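Local coordinates for nitrite transporter NirC (Salmonella enterica subsp. enterica serovar Typhimurium, PDB 4FC4), which forms a pentameric channel of the formate/nitrite transporter family that carries nitrite into and out of the cell across the cytoplasmic membrane, at residues L40-I43 with L44-L48; S116-V119 with A120-S124; D134-I137 with V138-V141; L204-L207 with S208-H212; G223-L226 with L227-L231. All coordinates share one frame; numbering follows the deposited sequence.

Interaction 1 of 5, residues L40-I43 with L44-L48; sequences LGII and LIFTL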
# COMPACT_ATOMS: atom_id res chain seq x y z
N LEU B 40 16.86 6.48 13.96
CA LEU B 40 15.95 5.43 14.29
C LEU B 40 15.65 4.68 12.98
O LEU B 40 15.49 3.45 12.98
CB LEU B 40 14.66 5.99 14.95
CG LEU B 40 14.75 6.57 16.41
CD1 LEU B 40 13.54 7.40 16.74
CD2 LEU B 40 14.86 5.43 17.47
N GLY B 41 15.62 5.40 11.85
CA GLY B 41 15.61 4.75 10.54
C GLY B 41 16.82 3.86 10.22
O GLY B 41 16.67 2.74 9.69
N ILE B 42 18.02 4.34 10.53
CA ILE B 42 19.22 3.59 10.22
C ILE B 42 19.28 2.31 11.09
O ILE B 42 19.69 1.25 10.62
CB ILE B 42 20.50 4.40 10.55
CG1 ILE B 42 20.83 5.40 9.43
CG2 ILE B 42 21.67 3.40 10.72
CD1 ILE B 42 21.31 4.78 8.10
N ILE B 43 18.89 2.40 12.36
CA ILE B 43 18.92 1.23 13.22
C ILE B 43 17.97 0.20 12.59
O ILE B 43 18.34 -0.98 12.47
CB ILE B 43 18.54 1.54 14.69
CG1 ILE B 43 19.58 2.49 15.32
CG2 ILE B 43 18.46 0.22 15.46
CD1 ILE B 43 19.18 3.17 16.61
N LEU B 44 16.80 0.66 12.11
CA LEU B 44 15.78 -0.26 11.59
C LEU B 44 16.38 -1.05 10.42
O LEU B 44 16.33 -2.28 10.37
CB LEU B 44 14.51 0.48 11.14
CG LEU B 44 13.54 -0.36 10.27
CD1 LEU B 44 13.18 -1.70 10.94
CD2 LEU B 44 12.26 0.45 10.03
N ILE B 45 16.99 -0.34 9.48
CA ILE B 45 17.31 -1.02 8.22
C ILE B 45 18.58 -1.83 8.37
O ILE B 45 18.73 -2.85 7.76
CB ILE B 45 17.40 -0.05 7.03
CG1 ILE B 45 18.56 0.94 7.24
CG2 ILE B 45 16.06 0.66 6.79
CD1 ILE B 45 18.99 1.63 5.95
N PHE B 46 19.50 -1.40 9.22
CA PHE B 46 20.64 -2.27 9.54
C PHE B 46 20.28 -3.52 10.36
O PHE B 46 20.86 -4.55 10.15
CB PHE B 46 21.78 -1.47 10.14
CG PHE B 46 22.54 -0.76 9.10
CD1 PHE B 46 21.99 0.39 8.49
CD2 PHE B 46 23.76 -1.29 8.61
CE1 PHE B 46 22.67 1.05 7.45
CE2 PHE B 46 24.45 -0.63 7.60
CZ PHE B 46 23.90 0.55 7.03
N THR B 47 19.29 -3.43 11.24
CA THR B 47 18.79 -4.61 11.91
C THR B 47 18.24 -5.58 10.88
O THR B 47 18.49 -6.78 10.95
CB THR B 47 17.71 -4.20 12.94
OG1 THR B 47 18.32 -3.19 13.79
CG2 THR B 47 17.24 -5.38 13.82
N LEU B 48 17.49 -5.08 9.92
CA LEU B 48 16.87 -5.97 8.99
C LEU B 48 17.91 -6.57 8.04
O LEU B 48 17.91 -7.78 7.79
CB LEU B 48 15.74 -5.25 8.23
CG LEU B 48 14.55 -4.77 9.11
CD1 LEU B 48 13.57 -3.96 8.25
CD2 LEU B 48 13.84 -5.95 9.76
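The Phe-46 ring presents an edge to Ile-42: the carbonyl oxygen Ile-42 O lies near the ring plane, with Phe-46 CD1 3.3 Å from it, while the isoleucine branches meet the same CD1-CE1 side. Phe-46 CD1 and Ile-42 CG2 are 3.8 Å apart, and Phe-46 CE1 stands 4.0 Å from Ile-42 CD1. This is an i to i+4 pair on the transmembrane helix 24-51 of the formate/nitrite transporter fold, the two side chains running side by side and pointing the same way. With CG anti to the carbonyl carbon (chi1 -79°), the ring leans back along the helix toward the preceding turn. Beyond Ile-42, it packs against Leu-204 of helix 198-209 and against Ile-137, Val-138 and Val-141 of helix 137-147.

Beneath the side chains runs the regular alpha-helical ladder, from Leu-44 N to Leu-40 O through to Thr-47 N to Ile-43 O; the bond from Phe-46 N to Ile-42 O measures 3.0 Å. A further face of the helix, with Ile-43, Leu-44, Thr-47 and Leu-48, packs on Ala-192 and Tyr-195 of a neighbouring subunit, so this part of the helix belongs to the pentamer interface. There the threonine hydroxyl is buried, and the helix itself supplies its acceptor. Ile-43 O takes two donors from the one residue, Thr-47 N at 2.9 Å and Thr-47 OG1 at 2.6 Å. The hydroxyl comes from above the carbonyl plane, 40° out of it, whereas the amide arrives nearly along the C=O axis.

Interaction 2 of 5, residues S116-V119 with A120-S124; sequences SVFV and ALLYS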
# COMPACT_ATOMS: atom_id res chain seq x y z
N SER B 116 22.21 12.40 16.28
CA SER B 116 22.72 11.16 15.76
C SER B 116 23.56 10.41 16.78
O SER B 116 23.31 9.26 17.03
CB SER B 116 23.52 11.41 14.49
OG SER B 116 22.73 11.86 13.43
N VAL B 117 24.58 11.06 17.35
CA VAL B 117 25.43 10.41 18.34
C VAL B 117 24.54 9.96 19.48
O VAL B 117 24.71 8.89 20.08
CB VAL B 117 26.51 11.37 18.87
CG1 VAL B 117 27.17 10.82 20.13
CG2 VAL B 117 27.54 11.68 17.79
N PHE B 118 23.54 10.80 19.77
CA PHE B 118 22.69 10.53 20.92
C PHE B 118 21.79 9.32 20.74
O PHE B 118 21.70 8.48 21.66
CB PHE B 118 21.89 11.76 21.30
CG PHE B 118 20.81 11.51 22.36
CD1 PHE B 118 21.15 11.42 23.73
CD2 PHE B 118 19.47 11.44 21.99
CE1 PHE B 118 20.15 11.24 24.68
CE2 PHE B 118 18.47 11.29 22.95
CZ PHE B 118 18.82 11.17 24.29
N VAL B 119 21.13 9.19 19.58
CA VAL B 119 20.27 7.99 19.37
C VAL B 119 21.19 6.73 19.34
O VAL B 119 20.79 5.62 19.76
CB VAL B 119 19.39 8.13 18.10
CG1 VAL B 119 20.28 8.07 16.86
CG2 VAL B 119 18.28 7.04 18.05
N ALA B 120 22.44 6.89 18.89
CA ALA B 120 23.36 5.73 18.85
C ALA B 120 23.74 5.28 20.28
O ALA B 120 23.77 4.06 20.60
CB ALA B 120 24.60 6.02 17.98
N LEU B 121 23.99 6.27 21.14
CA LEU B 121 24.28 5.98 22.55
C LEU B 121 23.16 5.17 23.24
O LEU B 121 23.44 4.20 23.96
CB LEU B 121 24.49 7.28 23.31
CG LEU B 121 25.86 7.92 23.39
CD1 LEU B 121 25.77 9.06 24.43
CD2 LEU B 121 26.94 6.91 23.80
N LEU B 122 21.92 5.60 23.06
CA LEU B 122 20.81 4.98 23.69
C LEU B 122 20.72 3.53 23.20
O LEU B 122 20.47 2.63 23.99
CB LEU B 122 19.50 5.71 23.37
CG LEU B 122 19.25 7.17 23.81
CD1 LEU B 122 17.90 7.64 23.22
CD2 LEU B 122 19.25 7.38 25.33
N TYR B 123 20.93 3.31 21.90
CA TYR B 123 20.79 1.96 21.33
C TYR B 123 21.87 1.03 21.94
O TYR B 123 21.67 -0.18 22.23
CB TYR B 123 20.85 2.07 19.80
CG TYR B 123 20.87 0.73 19.11
CD1 TYR B 123 19.71 0.00 18.94
CD2 TYR B 123 22.06 0.22 18.65
CE1 TYR B 123 19.74 -1.25 18.36
CE2 TYR B 123 22.10 -1.00 18.05
CZ TYR B 123 20.93 -1.74 17.93
OH TYR B 123 20.98 -2.96 17.34
N SER B 124 23.01 1.64 22.22
CA SER B 124 24.12 0.95 22.83
C SER B 124 23.86 0.55 24.30
O SER B 124 24.08 -0.62 24.70
CB SER B 124 25.34 1.85 22.71
OG SER B 124 26.35 1.39 23.55
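Helix 98-125 is one of the membrane-spanning helices of the formate/nitrite transporter fold, and near its C-terminal end an i to i+4 CH-pi contact joins Phe-118 to Leu-122. Leu-122 CG sits over one face of the Phe-118 ring, 4.2 Å from the ring centroid and 17° off the normal. Both methyls lie on that same face, toward the CZ end, Leu-122 CD1 3.7 Å from Phe-118 CE2 and Leu-122 CD2 4.0 Å from Phe-118 CE1. With CG anti to the backbone N (chi1 171°), the Phe-118 ring stands out from the helix, and Leu-122, one turn on, leans back over its face. The same ring makes an edge-to-face pair with Phe-240 of a neighbouring subunit, where Leu-122 also packs on Leu-159 of that subunit, so the pair forms part of the oligomer interface.

Elsewhere round the helix, Ala-120 faces Ala-206 of helix 198-209. Tyr-123 extends away from the preceding turn, and its OH is hydrogen-bonded to Leu-130 N in the following loop. The backbone repeats the regular helical bonds, the shortest joining Leu-121 N to Val-117 O at 2.9 Å.

Interaction 3 of 5, residues D134-I137 with V138-V141; sequences DTSI and VHSV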
# COMPACT_ATOMS: atom_id res chain seq x y z
N ASP B 134 31.86 -8.48 15.57
CA ASP B 134 32.75 -7.93 14.51
C ASP B 134 32.22 -8.12 13.08
O ASP B 134 32.46 -7.31 12.16
CB ASP B 134 34.20 -8.47 14.64
CG ASP B 134 34.32 -10.00 14.33
OD1 ASP B 134 33.32 -10.74 14.27
OD2 ASP B 134 35.47 -10.47 14.17
N THR B 135 31.45 -9.18 12.91
CA THR B 135 30.91 -9.46 11.60
C THR B 135 29.68 -8.63 11.20
O THR B 135 29.30 -8.67 10.03
CB THR B 135 30.58 -10.93 11.44
OG1 THR B 135 30.17 -11.12 10.09
CG2 THR B 135 29.43 -11.33 12.35
N SER B 136 29.06 -7.91 12.15
CA SER B 136 27.93 -7.07 11.87
C SER B 136 28.09 -6.15 10.64
O SER B 136 29.14 -5.47 10.46
CB SER B 136 27.61 -6.19 13.10
OG SER B 136 26.68 -5.12 12.79
N ILE B 137 27.01 -6.05 9.85
CA ILE B 137 27.05 -5.19 8.67
C ILE B 137 27.25 -3.72 9.02
O ILE B 137 27.71 -2.96 8.17
CB ILE B 137 25.86 -5.40 7.66
CG1 ILE B 137 24.50 -4.98 8.24
CG2 ILE B 137 25.83 -6.87 7.21
CD1 ILE B 137 23.42 -4.74 7.14
N VAL B 138 26.88 -3.33 10.24
CA VAL B 138 27.19 -1.99 10.76
C VAL B 138 28.69 -1.76 10.64
O VAL B 138 29.11 -0.71 10.15
CB VAL B 138 26.65 -1.77 12.23
CG1 VAL B 138 27.41 -0.70 13.02
CG2 VAL B 138 25.16 -1.42 12.25
N HIS B 139 29.50 -2.73 11.04
CA HIS B 139 30.99 -2.57 10.92
C HIS B 139 31.54 -2.66 9.53
O HIS B 139 32.39 -1.83 9.16
CB HIS B 139 31.74 -3.47 11.87
CG HIS B 139 31.29 -3.31 13.28
ND1 HIS B 139 30.92 -4.34 14.05
CD2 HIS B 139 31.04 -2.15 14.01
CE1 HIS B 139 30.50 -3.87 15.25
NE2 HIS B 139 30.58 -2.53 15.22
N SER B 140 31.06 -3.60 8.71
CA SER B 140 31.63 -3.72 7.39
C SER B 140 31.16 -2.57 6.48
O SER B 140 31.93 -2.02 5.68
CB SER B 140 31.40 -5.10 6.81
OG SER B 140 30.02 -5.37 6.76
N VAL B 141 29.92 -2.13 6.64
CA VAL B 141 29.44 -1.01 5.80
C VAL B 141 30.08 0.34 6.21
O VAL B 141 30.49 1.11 5.35
CB VAL B 141 27.89 -0.96 5.71
CG1 VAL B 141 27.38 0.22 4.88
CG2 VAL B 141 27.42 -2.24 5.11
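Ser-136 holds its OG anti to the backbone N (chi1 167°), which turns the hydroxyl onto the amide of Val-138; Val-138 N donates to Ser-136 OG over 3.1 Å. The backbone of Ser-136 is extended, with psi at 138°, between the turn-like Asp-134 and Thr-135 and the helix that follows. His-139, its CG anti to the carbonyl carbon (chi1 -54°), folds the imidazole back beside the loop that leads in. There Asp-134 O lies at the ring edge, near its plane and 3.8 Å from His-139 ND1, and Ser-136 CB approaches the same nitrogen obliquely. The ND1 atom has a weak hydrogen bond to Val-133 O.

Ser-136 is thus the N-cap of the short helix 137-147, which follows the loop after helix 98-125. Its hydroxyl serves two partners, accepting from Val-138 N and bonding Leu-130 O, and so ties the helix start to an earlier part of that loop. Asn-50 OD1, from helix 24-51, accepts the neighbouring amide Ile-137 N. Ser-136 O bonds Ser-140 N at 3.2 Å, and has a weak bond of 2.8 Å from His-139 N. The next rung joins Val-141 N to Ile-137 O, also 2.8 Å long. Val-141 CG2 lies alongside that oxygen, 3.2 Å from Ile-137 O, and 4.3 Å from Ile-137 CB.

Interaction 4 of 5, residues L204-L207 with S208-H212; sequences LFAL and SWFGH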
# COMPACT_ATOMS: atom_id res chain seq x y z
N LEU B 204 25.29 5.87 11.58
CA LEU B 204 25.96 4.62 11.28
C LEU B 204 27.35 4.67 11.90
O LEU B 204 27.80 3.70 12.55
CB LEU B 204 26.06 4.39 9.79
CG LEU B 204 26.75 3.07 9.51
CD1 LEU B 204 25.92 1.87 9.98
CD2 LEU B 204 27.03 3.07 8.02
N PHE B 205 28.03 5.81 11.70
CA PHE B 205 29.38 5.93 12.18
C PHE B 205 29.46 5.82 13.68
O PHE B 205 30.44 5.27 14.20
CB PHE B 205 30.07 7.18 11.66
CG PHE B 205 30.35 7.14 10.16
CD1 PHE B 205 30.77 5.98 9.55
CD2 PHE B 205 30.18 8.26 9.37
CE1 PHE B 205 31.01 5.95 8.18
CE2 PHE B 205 30.43 8.24 8.00
CZ PHE B 205 30.84 7.07 7.40
N ALA B 206 28.41 6.27 14.38
CA ALA B 206 28.45 6.33 15.84
C ALA B 206 28.20 4.90 16.37
O ALA B 206 28.91 4.40 17.29
CB ALA B 206 27.48 7.38 16.38
N LEU B 207 27.24 4.23 15.75
CA LEU B 207 26.93 2.84 16.04
C LEU B 207 28.15 1.91 15.87
O LEU B 207 28.45 1.10 16.74
CB LEU B 207 25.83 2.37 15.08
CG LEU B 207 24.42 2.87 15.34
CD1 LEU B 207 23.54 2.34 14.22
CD2 LEU B 207 23.91 2.46 16.73
N SER B 208 28.85 2.01 14.75
CA SER B 208 30.05 1.23 14.62
C SER B 208 31.09 1.66 15.66
O SER B 208 31.79 0.80 16.26
CB SER B 208 30.61 1.26 13.20
OG SER B 208 31.74 0.41 13.16
N TRP B 209 31.20 2.96 15.90
CA TRP B 209 32.19 3.47 16.87
C TRP B 209 31.98 2.91 18.25
O TRP B 209 32.95 2.53 18.93
CB TRP B 209 32.21 5.01 16.91
CG TRP B 209 33.37 5.54 17.72
CD1 TRP B 209 33.31 6.21 18.94
CD2 TRP B 209 34.81 5.45 17.41
NE1 TRP B 209 34.57 6.54 19.39
CE2 TRP B 209 35.52 6.12 18.53
CE3 TRP B 209 35.56 4.92 16.35
CZ2 TRP B 209 36.91 6.23 18.57
CZ3 TRP B 209 36.97 5.04 16.40
CH2 TRP B 209 37.62 5.69 17.49
N PHE B 210 30.71 2.85 18.68
CA PHE B 210 30.40 2.36 20.03
C PHE B 210 30.41 0.83 20.08
O PHE B 210 30.17 0.25 21.11
CB PHE B 210 29.05 2.88 20.56
CG PHE B 210 28.93 4.39 20.61
CD1 PHE B 210 30.00 5.19 21.07
CD2 PHE B 210 27.73 5.02 20.23
CE1 PHE B 210 29.88 6.58 21.09
CE2 PHE B 210 27.59 6.40 20.27
CZ PHE B 210 28.67 7.19 20.71
N GLY B 211 30.66 0.16 18.98
CA GLY B 211 30.59 -1.29 18.98
C GLY B 211 31.96 -1.86 18.79
O GLY B 211 32.95 -1.13 18.92
N HIS B 212 31.99 -3.13 18.45
CA HIS B 212 33.20 -3.89 18.31
C HIS B 212 33.67 -3.69 16.88
O HIS B 212 33.59 -4.60 16.05
CB HIS B 212 32.83 -5.34 18.64
CG HIS B 212 34.00 -6.31 18.72
ND1 HIS B 212 35.18 -6.01 19.31
CD2 HIS B 212 34.12 -7.65 18.27
CE1 HIS B 212 36.00 -7.08 19.23
NE2 HIS B 212 35.35 -8.07 18.59
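Ala-206 O receives the shortest hydrogen bond of this turn, from Phe-210 N at 2.8 Å, nearly straight off the end of the carbonyl. The same oxygen also lies over one face of the Phe-210 ring, 3.2 Å from Phe-210 CD2 and 3.3 Å from Phe-210 CG. The ring is laid back across the preceding turn by a chi1 of -58°, CG standing opposite the carbonyl carbon about the CA-CB bond, and Phe-210 CE2 reaches Ala-206 CB at 4.0 Å. Two residues earlier, Ser-208 N donates to Leu-204 O over 3.0 Å. Trp-209 N follows with Phe-205 O, which is further bonded by Tyr-217 OH. Beyond, Gly-211 N bonds Ser-208 O at 3.0 Å, a tighter turn through which the chain leaves the helix.

The region is the last turn of helix 198-209, which with helix 177-192 makes up a membrane span interrupted in the middle, as in other members of this family. Trp-209 stacks on His-213 of the loop that follows. Ala-206, Leu-207 and Phe-210 pack on helix 98-125, Ser-208 on helix 137-147, and Phe-205 on helix 219-248.

Interaction 5 of 5, residues G223-L226 with L227-L231; sequences GHNL and LWVTL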
# COMPACT_ATOMS: atom_id res chain seq x y z
N GLY B 223 35.61 11.29 9.59
CA GLY B 223 35.65 12.66 9.14
C GLY B 223 35.82 12.79 7.64
O GLY B 223 35.22 13.66 7.01
N HIS B 224 36.67 11.93 7.09
CA HIS B 224 36.85 11.80 5.63
C HIS B 224 35.54 11.60 4.88
O HIS B 224 35.25 12.36 3.96
CB HIS B 224 37.83 10.67 5.30
CG HIS B 224 37.98 10.44 3.82
ND1 HIS B 224 38.71 11.24 3.03
CD2 HIS B 224 37.45 9.49 2.99
CE1 HIS B 224 38.67 10.81 1.77
NE2 HIS B 224 37.89 9.76 1.73
N ASN B 225 34.75 10.60 5.26
CA ASN B 225 33.40 10.39 4.63
C ASN B 225 32.44 11.58 4.82
O ASN B 225 31.93 12.10 3.84
CB ASN B 225 32.72 9.13 5.15
CG ASN B 225 31.30 8.93 4.58
OD1 ASN B 225 30.35 9.61 5.00
ND2 ASN B 225 31.15 7.99 3.63
N LEU B 226 32.24 12.02 6.07
CA LEU B 226 31.37 13.17 6.38
C LEU B 226 31.76 14.44 5.59
O LEU B 226 30.86 15.13 5.07
CB LEU B 226 31.27 13.41 7.91
CG LEU B 226 30.57 12.33 8.76
CD1 LEU B 226 30.35 12.80 10.20
CD2 LEU B 226 29.22 11.91 8.15
N LEU B 227 33.07 14.72 5.43
CA LEU B 227 33.48 15.87 4.61
C LEU B 227 32.96 15.81 3.18
O LEU B 227 32.16 16.64 2.78
CB LEU B 227 34.99 16.09 4.61
CG LEU B 227 35.47 17.23 3.70
CD1 LEU B 227 34.90 18.60 4.13
CD2 LEU B 227 37.01 17.29 3.64
N TRP B 228 33.40 14.80 2.42
CA TRP B 228 32.95 14.63 1.03
C TRP B 228 31.45 14.35 0.84
O TRP B 228 30.83 14.88 -0.09
CB TRP B 228 33.88 13.64 0.31
CG TRP B 228 35.29 14.18 0.38
CD1 TRP B 228 36.34 13.73 1.17
CD2 TRP B 228 35.82 15.36 -0.32
NE1 TRP B 228 37.46 14.50 0.98
CE2 TRP B 228 37.22 15.49 0.09
CE3 TRP B 228 35.30 16.27 -1.25
CZ2 TRP B 228 38.05 16.50 -0.40
CZ3 TRP B 228 36.13 17.27 -1.76
CH2 TRP B 228 37.48 17.40 -1.33
N VAL B 229 30.84 13.58 1.73
CA VAL B 229 29.39 13.32 1.64
C VAL B 229 28.59 14.60 1.90
O VAL B 229 27.67 14.90 1.17
CB VAL B 229 28.98 12.13 2.50
CG1 VAL B 229 27.46 11.88 2.46
CG2 VAL B 229 29.75 10.93 1.96
N THR B 230 29.00 15.37 2.89
CA THR B 230 28.36 16.65 3.13
C THR B 230 28.47 17.63 1.96
O THR B 230 27.43 18.17 1.52
CB THR B 230 28.89 17.30 4.40
OG1 THR B 230 28.66 16.39 5.48
CG2 THR B 230 28.23 18.70 4.66
N LEU B 231 29.71 17.87 1.48
CA LEU B 231 29.92 18.75 0.32
C LEU B 231 29.05 18.26 -0.85
O LEU B 231 28.43 19.06 -1.55
CB LEU B 231 31.39 18.89 -0.08
CG LEU B 231 32.41 19.46 0.95
CD1 LEU B 231 33.84 19.26 0.46
CD2 LEU B 231 32.21 20.91 1.36
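His-224 and Trp-228 form an offset edge-to-face pair, with the indole edge turned toward the imidazole face, one turn apart on transmembrane helix 219-248 of the formate/nitrite transporter fold. The planes of the imidazole and the indole five-membered ring meet at 63°, with centroids 5.1 Å apart. Trp-228 CD1 lies over the His-224 face, 3.8 Å from His-224 CE1. The two torsions bring the rings together: His-224 sets CG anti to the backbone N (chi1 176°), which carries the imidazole outward from the helix, whereas Trp-228 leans back toward it with CG beside its own N (chi1 -58°). A hydrogen bond from His-224 NE2 to Ala-148 O fixes the far side of the imidazole, while Trp-228 packs on Ala-150 and Leu-153 of helix 150-172.

On another face of the helix the Asn-225 amide lies across the Val-229 side chain, Asn-225 OD1 3.4 Å from Val-229 CG2. The opposite end of that amide, ND2, is held by Glu-196 OE1 and Lys-145 O, which orient the whole group. Under it, Val-229 N bonds Asn-225 O at 2.8 Å.

Leu-226 O takes two donors from opposite faces of its plane: Thr-230 N, 2.9 Å away, and Thr-230 OG1. That hydroxyl is bonded by Trp-109 NE1 as well, and its oxygen OG1 stands 2.6 Å from Leu-226 O.

Interactions 1 to 4 form one continuous packed cluster, with interaction 5 joined to it through helix 198-209. Interactions 2 and 4 are close, their centres 9 Å apart; Ala-120 CB meets Ala-206 CB at 3.6 Å and Leu-121 CD2 meets Phe-210 CZ at 3.6 Å. Interaction 1 touches three others: Ile-43 CG2 lies 3.5 Å from Tyr-123 CE1, Phe-46 CD2 3.8 Å from Ile-137 CD1, and Phe-46 CE2 3.8 Å from Leu-204 CD1. Interactions 3 and 4 also have centres 9 Å apart. Interaction 5 meets interaction 4 where Phe-205 CE2 lies 3.9 Å from Leu-226 CD2, but is about 11 Å from interaction 1 at the nearest atoms. Interactions 1 and 2 both reach a neighbouring subunit.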